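Long-range contacts in putative pyrroline carboxylate reductase (Streptococcus pyogenes, PDB 2AHR), which probably catalyses the NAD(P)H-dependent reduction of 1-pyrroline-5-carboxylate to L-proline, the closing step of proline biosynthesis: residues K13-I18 / P113-Q118; L109-P113 / E155-F161; L120-L126 / F147-I153. All blocks are in the same frame, centred on the assembly; numbering follows the deposited sequence.

How the interactions relate
The three contacts follow one run of chain through the last strands of the sheet, and the first two line the NADP pocket. Interactions 1 and 2 share Pro-113, yet their centres are 16 Å apart: the chain leaves strand 108-112 of interaction 2 and runs straight into the loop of interaction 1. Interaction 3 sits about 11 Å, centre to centre, from each. It is tied to interaction 1 by Asn-114 N and Ser-122 OG at 3.1 Å and by Gln-121 N and Asn-116 O at 2.8 Å, and to interaction 2 by Met-112 N and Ala-125 O at 2.9 Å, all probable hydrogen bonds. Each contact also touches the second subunit.

Interaction 1: K13-I18 / P113-Q118; sequences KMASAI and PNMNAQ. With NAP (NADP nicotinamide-adenine-dinucleotide phosphate), chain S.
Met-14 and Pro-113 meet beside the nicotinamide ring of NADP, which both segments approach from the same side. Met-14 CG lies over that face, close to its centre and 3.6 Å from NAP C3N, while the Pro-113 carbonyl comes in at the edge, its O 3.1 Å from NAP C5N. On the Met-14 side of the carboxamide stands the methyl of Met-115, CE to NAP O7N 3.6 Å. Met-14 is a selenomethionine whose CG is anti to its own backbone N (chi1 -162°). That torsion carries the chain across the nicotinamide, and bends at the next two bonds then turn the methyl away from the cofactor into the 113-118 loop. There the Met-14 and Pro-113 side chains cross obliquely, with Met-14 CE 3.8 Å from Pro-113 CB, and the same methyl comes closer still to the carbonyl of Asn-114, CE to O 3.2 Å. Further along the helix the contact is between small groups: Ala-17 CB rests on Ala-117 CB (3.9 Å) and on Gln-118 CG. A water joins the backbones at this end by donating to both Ala-17 O and Ala-117 O. The diphosphate is gripped at the helix start, where Met-14 N donates to NAP O2N at 3.0 Å and 168°, as expected of the dinucleotide-binding turn of a Rossmann fold. The loop holds its own shape through an Asx turn, Asn-116 N to Asn-114 OD1. Helix 13-22 thus faces the link between strands 108-112 and 122-128; Asn-114 ND2 reaches on to Ala-165 O of helix 158-185, and Met-115 packs against Ile-222 of the second subunit.

Interaction 2: L109-P113 / E155-F161; sequences LRIMP and EKDFDTF. With NAP (NADP nicotinamide-adenine-dinucleotide phosphate), chain S.
Arg-110 reaches from its strand to the start of the long helix and is held there on a face and at an edge. Phe-158 CD2 sits over the centre of the guanidinium, 3.7 Å above its plane, with the ring inclined 50° to the group. At the edge NH1 makes a salt bridge to Glu-155 OE2, 3.1 Å long and nearly straight at 162°. The carboxylate oxygen lies in the guanidinium plane but is met on its anti side, and the two flat groups stand steeply to one another. The extended Glu-155 chain, its CG anti to the backbone N (chi1 -157°), is what brings OE2 across. Phe-158 also leans on the strand itself, CZ 3.5 Å from Arg-110 O and CE2 4.1 Å from Met-112 CB. One turn on, Phe-161 turns its edge to the backbone, with CE2 3.3 Å from Met-112 O. In fold terms, this contact sets a strand of the Rossmann sheet against the N-terminal end of helix 158-185, the first helix of the dimerisation region. Met-112 faces both the helix and the cofactor: its CG lies at the edge of the Phe-161 ring, in plane, and bends in the chain send its selenium back, SE to NAP C5N 3.6 Å. In the next shell, two waters donate to Asp-159 OD1; one also accepts from Arg-110 NH1, the other weakly from NH2. Glu-155 OE2 is fixed independently by the backbone N of Leu-95. Asp-159 touches Ala-256 and Lys-257, both at the sodium ion, and Phe-161 packs on Ile-196 of the second subunit.

Interaction 3: L120-L126 / F147-I153; sequences LQSSTAL and FGSTFDI
Strands 122-126 and 148-152 are the two parallel strands of a beta-alpha-beta unit, connected through helix 134-145, and strand 148-152 is the outermost of the chain's sheet on this side. Their short axes diverge by 31°. Ser-122 N binds Phe-147 O at 3.0 Å in the carbonyl plane, on a lone pair; four further backbone bonds follow alternately from each strand, of which Phe-151 N to Thr-124 O is the shortest at 2.7 Å. Gly-148 has backbone angles that call for glycine: a CB would run into the carbonyl O of Phe-147 and into Ser-122 O, and its bare CA makes a CA-H...O contact of 3.3 Å with Ser-122 O. On the side of the sheet that carries Ser-122, Thr-124 and Leu-126, the Phe-147 ring presents its edge: CD1 is 3.8 Å from Ser-122 CB, and CE1 touches Thr-124 OG1. The ring gets there because Phe-147 CG sits between the backbone N and the carbonyl carbon (chi1 56°). Farther on, Thr-150 CG2 packs 3.8 Å from Leu-126 CB, while its hydroxyl bonds to Thr-144 and Asp-145 at the end of the helix. The other side carries Ser-123, Ala-125 and Phe-151; there Ala-125 CB meets Ile-153 CG1, both against helix 158-185, and Phe-151 packs on Ile-196 of the second subunit. The buried hydroxyls form a directed chain. Ser-122 OG accepts from Asn-114 N and donates to Thr-124 OG1 at 2.6 Å; Thr-124 OG1 donates to a water, and the water to Ser-149 O at 2.7 Å. With each hydroxyl's proton engaged, the rotations of both side chains are probably fixed, and a polar thread runs from the cofactor-side loop to the edge strand.

Interaction 1: K13-I18 / P113-Q118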
loop_
_atom_site.group_PDB
_atom_site.type_symbol
_atom_site.label_atom_id
_atom_site.label_comp_id
_atom_site.label_asym_id
_atom_site.label_seq_id
_atom_site.Cartn_x
_atom_site.Cartn_y
_atom_site.Cartn_z
ATOM N N LYS E 13 28.161 -5.737 -27.083
ATOM C CA LYS E 13 28.803 -5.850 -25.787
ATOM C C LYS E 13 29.062 -7.303 -25.373
ATOM O O LYS E 13 30.187 -7.646 -24.997
ATOM C CB LYS E 13 28.001 -5.073 -24.738
ATOM C CG LYS E 13 27.798 -3.605 -25.159
ATOM C CD LYS E 13 27.544 -2.671 -23.982
ATOM C CE LYS E 13 28.067 -1.250 -24.261
ATOM N NZ LYS E 13 29.536 -1.174 -24.018
HETATM N N MSE E 14 28.048 -8.163 -25.495
HETATM C CA MSE E 14 28.197 -9.559 -25.052
HETATM C C MSE E 14 29.202 -10.330 -25.940
HETATM O O MSE E 14 30.131 -10.980 -25.429
HETATM C CB MSE E 14 26.828 -10.246 -24.941
HETATM C CG MSE E 14 26.783 -11.536 -24.095
HETATM SE SE MSE E 14 27.514 -11.540 -22.451
HETATM C CE MSE E 14 29.021 -12.423 -22.830
ATOM N N ALA E 15 29.059 -10.207 -27.257
ATOM C CA ALA E 15 30.001 -10.856 -28.186
ATOM C C ALA E 15 31.433 -10.312 -28.054
ATOM O O ALA E 15 32.400 -11.086 -28.093
ATOM C CB ALA E 15 29.505 -10.761 -29.621
ATOM N N SER E 16 31.572 -8.997 -27.888
ATOM C CA SER E 16 32.892 -8.408 -27.626
ATOM C C SER E 16 33.551 -9.048 -26.399
ATOM O O SER E 16 34.720 -9.429 -26.451
ATOM C CB SER E 16 32.816 -6.887 -27.450
ATOM O OG SER E 16 32.249 -6.265 -28.599
ATOM N N ALA E 17 32.799 -9.172 -25.306
ATOM C CA ALA E 17 33.289 -9.857 -24.104
ATOM C C ALA E 17 33.837 -11.272 -24.360
ATOM O O ALA E 17 34.897 -11.605 -23.845
ATOM C CB ALA E 17 32.214 -9.873 -23.010
ATOM N N ILE E 18 33.154 -12.103 -25.149
ATOM C CA ILE E 18 33.660 -13.472 -25.368
ATOM C C ILE E 18 34.859 -13.571 -26.339
ATOM O O ILE E 18 35.551 -14.586 -26.357
ATOM C CB ILE E 18 32.565 -14.506 -25.760
ATOM C CG1 ILE E 18 32.177 -14.380 -27.223
ATOM C CG2 ILE E 18 31.337 -14.442 -24.821
ATOM C CD1 ILE E 18 31.618 -15.652 -27.768
ATOM N N PRO E 113 25.770 -17.002 -21.705
ATOM C CA PRO E 113 26.900 -16.371 -21.027
ATOM C C PRO E 113 26.499 -15.130 -20.230
ATOM O O PRO E 113 25.328 -14.728 -20.244
ATOM C CB PRO E 113 27.825 -15.983 -22.195
ATOM C CG PRO E 113 26.849 -15.636 -23.323
ATOM C CD PRO E 113 25.600 -16.499 -23.083
ATOM N N ASN E 114 27.461 -14.530 -19.534
ATOM C CA ASN E 114 27.227 -13.249 -18.881
ATOM C C ASN E 114 28.424 -12.307 -19.055
ATOM O O ASN E 114 29.446 -12.692 -19.639
ATOM C CB ASN E 114 26.778 -13.421 -17.418
ATOM C CG ASN E 114 27.860 -14.021 -16.526
ATOM O OD1 ASN E 114 29.058 -13.782 -16.726
ATOM N ND2 ASN E 114 27.443 -14.787 -15.535
HETATM N N MSE E 115 28.300 -11.076 -18.572
HETATM C CA MSE E 115 29.295 -10.042 -18.873
HETATM C C MSE E 115 30.638 -10.330 -18.154
HETATM O O MSE E 115 31.659 -9.727 -18.478
HETATM C CB MSE E 115 28.724 -8.659 -18.533
HETATM C CG MSE E 115 29.496 -7.433 -19.071
HETATM SE SE MSE E 115 29.658 -7.234 -20.870
HETATM C CE MSE E 115 28.051 -7.568 -21.498
ATOM N N ASN E 116 30.634 -11.279 -17.214
ATOM C CA ASN E 116 31.864 -11.709 -16.539
ATOM C C ASN E 116 32.831 -12.474 -17.460
ATOM O O ASN E 116 33.965 -12.773 -17.079
ATOM C CB ASN E 116 31.540 -12.517 -15.282
ATOM C CG ASN E 116 30.684 -11.734 -14.303
ATOM O OD1 ASN E 116 29.788 -12.288 -13.626
ATOM N ND2 ASN E 116 30.936 -10.438 -14.236
ATOM N N ALA E 117 32.362 -12.789 -18.664
ATOM C CA ALA E 117 33.249 -13.194 -19.753
ATOM C C ALA E 117 34.412 -12.220 -19.893
ATOM O O ALA E 117 35.522 -12.632 -20.236
ATOM C CB ALA E 117 32.477 -13.302 -21.069
ATOM N N GLN E 118 34.163 -10.936 -19.597
ATOM C CA GLN E 118 35.185 -9.886 -19.672
ATOM C C GLN E 118 36.414 -10.208 -18.845
ATOM O O GLN E 118 37.506 -9.732 -19.157
ATOM C CB GLN E 118 34.647 -8.538 -19.203
ATOM C CG GLN E 118 33.754 -7.835 -20.194
ATOM C CD GLN E 118 33.274 -6.485 -19.685
ATOM O OE1 GLN E 118 33.287 -6.222 -18.493
ATOM N NE2 GLN E 118 32.845 -5.624 -20.599
HETATM P PA NAP S . 23.867 -5.124 -28.175
HETATM O O1A NAP S . 22.781 -4.174 -28.540
HETATM O O2A NAP S . 24.862 -4.460 -27.283
HETATM O O5B NAP S . 24.598 -5.762 -29.470
HETATM C C5B NAP S . 23.899 -6.107 -30.644
HETATM C C4B NAP S . 24.809 -5.795 -31.830
HETATM O O4B NAP S . 24.324 -6.367 -33.033
HETATM C C3B NAP S . 24.939 -4.289 -32.048
HETATM O O3B NAP S . 26.302 -3.944 -31.926
HETATM C C2B NAP S . 24.412 -4.033 -33.452
HETATM O O2B NAP S . 25.213 -3.163 -34.237
HETATM C C1B NAP S . 24.497 -5.419 -34.077
HETATM N N9A NAP S . 23.557 -5.558 -35.216
HETATM C C8A NAP S . 22.363 -4.900 -35.412
HETATM N N7A NAP S . 21.837 -5.310 -36.593
HETATM C C5A NAP S . 22.678 -6.213 -37.158
HETATM C C6A NAP S . 22.628 -6.921 -38.360
HETATM N N6A NAP S . 21.966 -6.378 -39.381
HETATM N N1A NAP S . 23.659 -7.788 -38.663
HETATM C C2A NAP S . 24.736 -7.934 -37.806
HETATM N N3A NAP S . 24.780 -7.218 -36.628
HETATM C C4A NAP S . 23.767 -6.372 -36.305
HETATM O O3 NAP S . 23.219 -6.451 -27.504
HETATM P PN NAP S . 24.004 -7.423 -26.471
HETATM O O1N NAP S . 23.706 -6.928 -25.096
HETATM O O2N NAP S . 25.422 -7.622 -26.875
HETATM O O5D NAP S . 23.200 -8.808 -26.685
HETATM C C5D NAP S . 23.461 -9.652 -27.784
HETATM C C4D NAP S . 22.953 -11.063 -27.491
HETATM O O4D NAP S . 23.535 -11.591 -26.314
HETATM C C3D NAP S . 21.442 -11.081 -27.286
HETATM O O3D NAP S . 20.920 -12.111 -28.091
HETATM C C2D NAP S . 21.213 -11.379 -25.810
HETATM O O2D NAP S . 20.049 -12.179 -25.641
HETATM C C1D NAP S . 22.537 -12.066 -25.411
HETATM N N1N NAP S . 23.020 -11.837 -24.024
HETATM C C2N NAP S . 23.371 -10.576 -23.584
HETATM C C3N NAP S . 23.854 -10.392 -22.284
HETATM C C7N NAP S . 24.357 -9.057 -21.821
HETATM O O7N NAP S . 24.890 -8.996 -20.517
HETATM N N7N NAP S . 24.303 -7.987 -22.624
HETATM C C4N NAP S . 23.985 -11.496 -21.432
HETATM C C5N NAP S . 23.642 -12.764 -21.881
HETATM C C6N NAP S . 23.163 -12.916 -23.184
HETATM P P2B NAP S . 25.258 -1.555 -34.065
HETATM O O1X NAP S . 26.043 -0.987 -35.235
HETATM O O2X NAP S . 23.850 -1.005 -34.103
HETATM O O3X NAP S . 25.929 -1.177 -32.755
HETATM O O HOH W 1 33.215 -6.449 -23.778
HETATM O O HOH W 2 36.488 -13.123 -22.729
#

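Interaction 2: L109-P113 / E155-F161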
loop_
_atom_site.group_PDB
_atom_site.type_symbol
_atom_site.label_atom_id
_atom_site.label_comp_id
_atom_site.label_asym_id
_atom_site.label_seq_id
_atom_site.Cartn_x
_atom_site.Cartn_y
_atom_site.Cartn_z
ATOM N N LEU E 109 23.706 -25.170 -31.478
ATOM C CA LEU E 109 23.969 -25.082 -30.046
ATOM C C LEU E 109 23.513 -23.766 -29.474
ATOM O O LEU E 109 23.547 -22.733 -30.152
ATOM C CB LEU E 109 25.457 -25.292 -29.737
ATOM C CG LEU E 109 26.015 -26.653 -30.149
ATOM C CD1 LEU E 109 26.770 -26.526 -31.472
ATOM C CD2 LEU E 109 26.885 -27.249 -29.061
ATOM N N ARG E 110 23.076 -23.818 -28.219
ATOM C CA ARG E 110 22.788 -22.610 -27.462
ATOM C C ARG E 110 23.727 -22.445 -26.269
ATOM O O ARG E 110 23.982 -23.404 -25.528
ATOM C CB ARG E 110 21.335 -22.611 -26.944
ATOM C CG ARG E 110 20.287 -22.221 -27.953
ATOM C CD ARG E 110 18.906 -22.180 -27.279
ATOM N NE ARG E 110 18.699 -20.973 -26.471
ATOM C CZ ARG E 110 17.632 -20.769 -25.696
ATOM N NH1 ARG E 110 16.677 -21.692 -25.604
ATOM N NH2 ARG E 110 17.520 -19.638 -25.018
ATOM N N ILE E 111 24.204 -21.214 -26.088
ATOM C CA ILE E 111 24.895 -20.808 -24.874
ATOM C C ILE E 111 24.179 -19.641 -24.167
ATOM O O ILE E 111 23.469 -18.820 -24.804
ATOM C CB ILE E 111 26.395 -20.449 -25.130
ATOM C CG1 ILE E 111 26.519 -19.235 -26.060
ATOM C CG2 ILE E 111 27.170 -21.680 -25.642
ATOM C CD1 ILE E 111 27.979 -18.670 -26.190
HETATM N N MSE E 112 24.327 -19.593 -22.844
HETATM C CA MSE E 112 23.851 -18.451 -22.070
HETATM C C MSE E 112 24.985 -17.971 -21.193
HETATM O O MSE E 112 25.176 -18.496 -20.108
HETATM C CB MSE E 112 22.589 -18.767 -21.245
HETATM C CG MSE E 112 21.946 -17.523 -20.534
HETATM SE SE MSE E 112 21.980 -15.948 -21.485
HETATM C CE MSE E 112 20.910 -16.482 -22.801
ATOM N N PRO E 113 25.770 -17.002 -21.705
ATOM C CA PRO E 113 26.900 -16.371 -21.027
ATOM C C PRO E 113 26.499 -15.130 -20.230
ATOM O O PRO E 113 25.328 -14.728 -20.244
ATOM C CB PRO E 113 27.825 -15.983 -22.195
ATOM C CG PRO E 113 26.849 -15.636 -23.323
ATOM C CD PRO E 113 25.600 -16.499 -23.083
ATOM N N GLU E 155 17.632 -27.632 -22.215
ATOM C CA GLU E 155 17.082 -26.455 -22.879
ATOM C C GLU E 155 15.829 -25.946 -22.199
ATOM O O GLU E 155 15.543 -24.752 -22.262
ATOM C CB GLU E 155 16.801 -26.674 -24.373
ATOM C CG GLU E 155 16.779 -25.331 -25.106
ATOM C CD GLU E 155 16.228 -25.367 -26.521
ATOM O OE1 GLU E 155 15.744 -26.415 -27.005
ATOM O OE2 GLU E 155 16.283 -24.309 -27.151
ATOM N N LYS E 156 15.086 -26.835 -21.547
ATOM C CA LYS E 156 13.867 -26.414 -20.895
ATOM C C LYS E 156 14.160 -25.505 -19.694
ATOM O O LYS E 156 13.244 -24.870 -19.177
ATOM C CB LYS E 156 13.005 -27.607 -20.468
ATOM C CG LYS E 156 13.718 -28.595 -19.563
ATOM C CD LYS E 156 12.726 -29.635 -18.994
ATOM C CE LYS E 156 13.449 -30.777 -18.302
ATOM N NZ LYS E 156 14.430 -30.240 -17.334
ATOM N N ASP E 157 15.423 -25.455 -19.264
ATOM C CA ASP E 157 15.828 -24.631 -18.119
ATOM C C ASP E 157 16.609 -23.397 -18.550
ATOM O O ASP E 157 17.134 -22.678 -17.709
ATOM C CB ASP E 157 16.671 -25.440 -17.134
ATOM C CG ASP E 157 15.879 -26.536 -16.429
ATOM O OD1 ASP E 157 14.696 -26.334 -16.046
ATOM O OD2 ASP E 157 16.464 -27.620 -16.245
ATOM N N PHE E 158 16.707 -23.161 -19.850
ATOM C CA PHE E 158 17.518 -22.043 -20.346
ATOM C C PHE E 158 17.021 -20.670 -19.953
ATOM O O PHE E 158 17.827 -19.780 -19.717
ATOM C CB PHE E 158 17.747 -22.123 -21.853
ATOM C CG PHE E 158 19.139 -22.554 -22.212
ATOM C CD1 PHE E 158 19.620 -23.798 -21.791
ATOM C CD2 PHE E 158 19.986 -21.703 -22.928
ATOM C CE1 PHE E 158 20.918 -24.207 -22.091
ATOM C CE2 PHE E 158 21.276 -22.096 -23.246
ATOM C CZ PHE E 158 21.748 -23.366 -22.826
ATOM N N ASP E 159 15.704 -20.503 -19.882
ATOM C CA ASP E 159 15.111 -19.195 -19.537
ATOM C C ASP E 159 15.377 -18.836 -18.061
ATOM O O ASP E 159 15.696 -17.702 -17.751
ATOM C CB ASP E 159 13.597 -19.181 -19.822
ATOM C CG ASP E 159 13.268 -19.056 -21.310
ATOM O OD1 ASP E 159 14.148 -18.734 -22.155
ATOM O OD2 ASP E 159 12.093 -19.270 -21.633
ATOM N N THR E 160 15.221 -19.816 -17.174
ATOM C CA THR E 160 15.582 -19.676 -15.771
ATOM C C THR E 160 17.078 -19.425 -15.584
ATOM O O THR E 160 17.454 -18.618 -14.745
ATOM C CB THR E 160 15.154 -20.937 -14.944
ATOM O OG1 THR E 160 13.768 -21.202 -15.171
ATOM C CG2 THR E 160 15.362 -20.736 -13.457
ATOM N N PHE E 161 17.933 -20.100 -16.363
ATOM C CA PHE E 161 19.373 -19.886 -16.252
ATOM C C PHE E 161 19.711 -18.479 -16.779
ATOM O O PHE E 161 20.566 -17.797 -16.227
ATOM C CB PHE E 161 20.154 -20.957 -17.042
ATOM C CG PHE E 161 21.651 -20.894 -16.859
ATOM C CD1 PHE E 161 22.295 -21.791 -16.002
ATOM C CD2 PHE E 161 22.417 -19.974 -17.566
ATOM C CE1 PHE E 161 23.674 -21.754 -15.837
ATOM C CE2 PHE E 161 23.818 -19.914 -17.414
ATOM C CZ PHE E 161 24.448 -20.805 -16.547
HETATM P PA NAP S . 23.867 -5.124 -28.175
HETATM O O1A NAP S . 22.781 -4.174 -28.540
HETATM O O2A NAP S . 24.862 -4.460 -27.283
HETATM O O5B NAP S . 24.598 -5.762 -29.470
HETATM C C5B NAP S . 23.899 -6.107 -30.644
HETATM C C4B NAP S . 24.809 -5.795 -31.830
HETATM O O4B NAP S . 24.324 -6.367 -33.033
HETATM C C3B NAP S . 24.939 -4.289 -32.048
HETATM O O3B NAP S . 26.302 -3.944 -31.926
HETATM C C2B NAP S . 24.412 -4.033 -33.452
HETATM O O2B NAP S . 25.213 -3.163 -34.237
HETATM C C1B NAP S . 24.497 -5.419 -34.077
HETATM N N9A NAP S . 23.557 -5.558 -35.216
HETATM C C8A NAP S . 22.363 -4.900 -35.412
HETATM N N7A NAP S . 21.837 -5.310 -36.593
HETATM C C5A NAP S . 22.678 -6.213 -37.158
HETATM C C6A NAP S . 22.628 -6.921 -38.360
HETATM N N6A NAP S . 21.966 -6.378 -39.381
HETATM N N1A NAP S . 23.659 -7.788 -38.663
HETATM C C2A NAP S . 24.736 -7.934 -37.806
HETATM N N3A NAP S . 24.780 -7.218 -36.628
HETATM C C4A NAP S . 23.767 -6.372 -36.305
HETATM O O3 NAP S . 23.219 -6.451 -27.504
HETATM P PN NAP S . 24.004 -7.423 -26.471
HETATM O O1N NAP S . 23.706 -6.928 -25.096
HETATM O O2N NAP S . 25.422 -7.622 -26.875
HETATM O O5D NAP S . 23.200 -8.808 -26.685
HETATM C C5D NAP S . 23.461 -9.652 -27.784
HETATM C C4D NAP S . 22.953 -11.063 -27.491
HETATM O O4D NAP S . 23.535 -11.591 -26.314
HETATM C C3D NAP S . 21.442 -11.081 -27.286
HETATM O O3D NAP S . 20.920 -12.111 -28.091
HETATM C C2D NAP S . 21.213 -11.379 -25.810
HETATM O O2D NAP S . 20.049 -12.179 -25.641
HETATM C C1D NAP S . 22.537 -12.066 -25.411
HETATM N N1N NAP S . 23.020 -11.837 -24.024
HETATM C C2N NAP S . 23.371 -10.576 -23.584
HETATM C C3N NAP S . 23.854 -10.392 -22.284
HETATM C C7N NAP S . 24.357 -9.057 -21.821
HETATM O O7N NAP S . 24.890 -8.996 -20.517
HETATM N N7N NAP S . 24.303 -7.987 -22.624
HETATM C C4N NAP S . 23.985 -11.496 -21.432
HETATM C C5N NAP S . 23.642 -12.764 -21.881
HETATM C C6N NAP S . 23.163 -12.916 -23.184
HETATM P P2B NAP S . 25.258 -1.555 -34.065
HETATM O O1X NAP S . 26.043 -0.987 -35.235
HETATM O O2X NAP S . 23.850 -1.005 -34.103
HETATM O O3X NAP S . 25.929 -1.177 -32.755
HETATM O O HOH W 3 16.601 -17.961 -22.743
HETATM O O HOH W 4 14.411 -20.317 -24.171
#

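Interaction 3: L120-L126 / F147-I153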
loop_
_atom_site.group_PDB
_atom_site.type_symbol
_atom_site.label_atom_id
_atom_site.label_comp_id
_atom_site.label_asym_id
_atom_site.label_seq_id
_atom_site.Cartn_x
_atom_site.Cartn_y
_atom_site.Cartn_z
ATOM N N LEU E 120 36.916 -13.514 -18.028
ATOM C CA LEU E 120 36.967 -14.955 -18.240
ATOM C C LEU E 120 36.383 -15.723 -17.072
ATOM O O LEU E 120 36.888 -16.801 -16.728
ATOM C CB LEU E 120 38.400 -15.455 -18.537
ATOM C CG LEU E 120 39.295 -14.638 -19.473
ATOM C CD1 LEU E 120 40.665 -15.348 -19.675
ATOM C CD2 LEU E 120 38.607 -14.395 -20.803
ATOM N N GLN E 121 35.308 -15.174 -16.484
ATOM C CA GLN E 121 34.603 -15.817 -15.378
ATOM C C GLN E 121 33.089 -15.829 -15.583
ATOM O O GLN E 121 32.302 -15.791 -14.611
ATOM C CB GLN E 121 34.955 -15.155 -14.039
ATOM C CG GLN E 121 36.356 -15.528 -13.504
ATOM C CD GLN E 121 36.624 -14.905 -12.154
ATOM O OE1 GLN E 121 35.792 -14.974 -11.228
ATOM N NE2 GLN E 121 37.786 -14.280 -12.027
ATOM N N SER E 122 32.686 -15.913 -16.847
ATOM C CA SER E 122 31.294 -16.116 -17.188
ATOM C C SER E 122 30.786 -17.422 -16.571
ATOM O O SER E 122 31.561 -18.364 -16.354
ATOM C CB SER E 122 31.124 -16.135 -18.700
ATOM O OG SER E 122 29.804 -16.478 -19.054
ATOM N N SER E 123 29.493 -17.458 -16.253
ATOM C CA SER E 123 28.837 -18.704 -15.863
ATOM C C SER E 123 27.890 -19.037 -17.012
ATOM O O SER E 123 26.796 -18.460 -17.112
ATOM C CB SER E 123 28.085 -18.539 -14.527
ATOM O OG SER E 123 28.924 -17.967 -13.517
ATOM N N THR E 124 28.309 -19.965 -17.872
ATOM C CA THR E 124 27.704 -20.171 -19.185
ATOM C C THR E 124 26.983 -21.500 -19.309
ATOM O O THR E 124 27.573 -22.560 -19.084
ATOM C CB THR E 124 28.781 -20.076 -20.301
ATOM O OG1 THR E 124 29.463 -18.819 -20.192
ATOM C CG2 THR E 124 28.160 -20.173 -21.701
ATOM N N ALA E 125 25.698 -21.449 -19.670
ATOM C CA ALA E 125 24.959 -22.658 -19.982
ATOM C C ALA E 125 25.273 -23.072 -21.422
ATOM O O ALA E 125 25.520 -22.219 -22.290
ATOM C CB ALA E 125 23.459 -22.445 -19.800
ATOM N N LEU E 126 25.241 -24.384 -21.662
ATOM C CA LEU E 126 25.497 -24.944 -22.985
ATOM C C LEU E 126 24.538 -26.089 -23.254
ATOM O O LEU E 126 24.382 -26.984 -22.423
ATOM C CB LEU E 126 26.944 -25.455 -23.101
ATOM C CG LEU E 126 27.330 -26.342 -24.313
ATOM C CD1 LEU E 126 27.261 -25.555 -25.625
ATOM C CD2 LEU E 126 28.725 -26.942 -24.113
ATOM N N PHE E 147 36.210 -18.592 -21.561
ATOM C CA PHE E 147 35.788 -17.316 -20.974
ATOM C C PHE E 147 34.996 -17.463 -19.679
ATOM O O PHE E 147 34.319 -16.541 -19.257
ATOM C CB PHE E 147 35.095 -16.406 -22.010
ATOM C CG PHE E 147 33.897 -17.036 -22.710
ATOM C CD1 PHE E 147 32.653 -17.130 -22.061
ATOM C CD2 PHE E 147 34.003 -17.509 -24.030
ATOM C CE1 PHE E 147 31.551 -17.689 -22.703
ATOM C CE2 PHE E 147 32.898 -18.078 -24.680
ATOM C CZ PHE E 147 31.669 -18.172 -24.010
ATOM N N GLY E 148 35.105 -18.623 -19.041
ATOM C CA GLY E 148 34.475 -18.860 -17.752
ATOM C C GLY E 148 34.268 -20.338 -17.484
ATOM O O GLY E 148 35.031 -21.159 -17.953
ATOM N N SER E 149 33.224 -20.669 -16.731
ATOM C CA SER E 149 32.814 -22.050 -16.514
ATOM C C SER E 149 31.631 -22.400 -17.420
ATOM O O SER E 149 30.997 -21.500 -18.033
ATOM C CB SER E 149 32.441 -22.259 -15.050
ATOM O OG SER E 149 33.590 -22.109 -14.234
ATOM N N THR E 150 31.342 -23.697 -17.512
ATOM C CA THR E 150 30.301 -24.187 -18.406
ATOM C C THR E 150 29.352 -25.109 -17.660
ATOM O O THR E 150 29.789 -26.023 -16.950
ATOM C CB THR E 150 30.893 -24.911 -19.622
ATOM O OG1 THR E 150 31.865 -24.058 -20.243
ATOM C CG2 THR E 150 29.788 -25.242 -20.659
ATOM N N PHE E 151 28.053 -24.847 -17.806
ATOM C CA PHE E 151 27.033 -25.682 -17.185
ATOM C C PHE E 151 26.265 -26.474 -18.242
ATOM O O PHE E 151 25.795 -25.905 -19.235
ATOM C CB PHE E 151 26.062 -24.841 -16.352
ATOM C CG PHE E 151 26.655 -24.286 -15.076
ATOM C CD1 PHE E 151 26.430 -24.919 -13.849
ATOM C CD2 PHE E 151 27.425 -23.122 -15.100
ATOM C CE1 PHE E 151 26.969 -24.402 -12.662
ATOM C CE2 PHE E 151 27.978 -22.596 -13.928
ATOM C CZ PHE E 151 27.734 -23.234 -12.702
ATOM N N ASP E 152 26.135 -27.781 -18.006
ATOM C CA ASP E 152 25.360 -28.684 -18.861
ATOM C C ASP E 152 23.901 -28.581 -18.431
ATOM O O ASP E 152 23.482 -29.220 -17.459
ATOM C CB ASP E 152 25.898 -30.121 -18.705
ATOM C CG ASP E 152 25.055 -31.181 -19.441
ATOM O OD1 ASP E 152 25.219 -32.386 -19.110
ATOM O OD2 ASP E 152 24.227 -30.837 -20.330
ATOM N N ILE E 153 23.136 -27.762 -19.148
ATOM C CA ILE E 153 21.771 -27.391 -18.744
ATOM C C ILE E 153 20.769 -27.889 -19.805
ATOM O O ILE E 153 21.021 -27.732 -20.998
ATOM C CB ILE E 153 21.697 -25.825 -18.568
ATOM C CG1 ILE E 153 22.675 -25.339 -17.477
ATOM C CG2 ILE E 153 20.291 -25.301 -18.300
ATOM C CD1 ILE E 153 22.392 -25.834 -16.060
HETATM O O HOH W 5 31.916 -19.724 -19.857
HETATM O O HOH W 6 23.827 -29.671 -22.473
#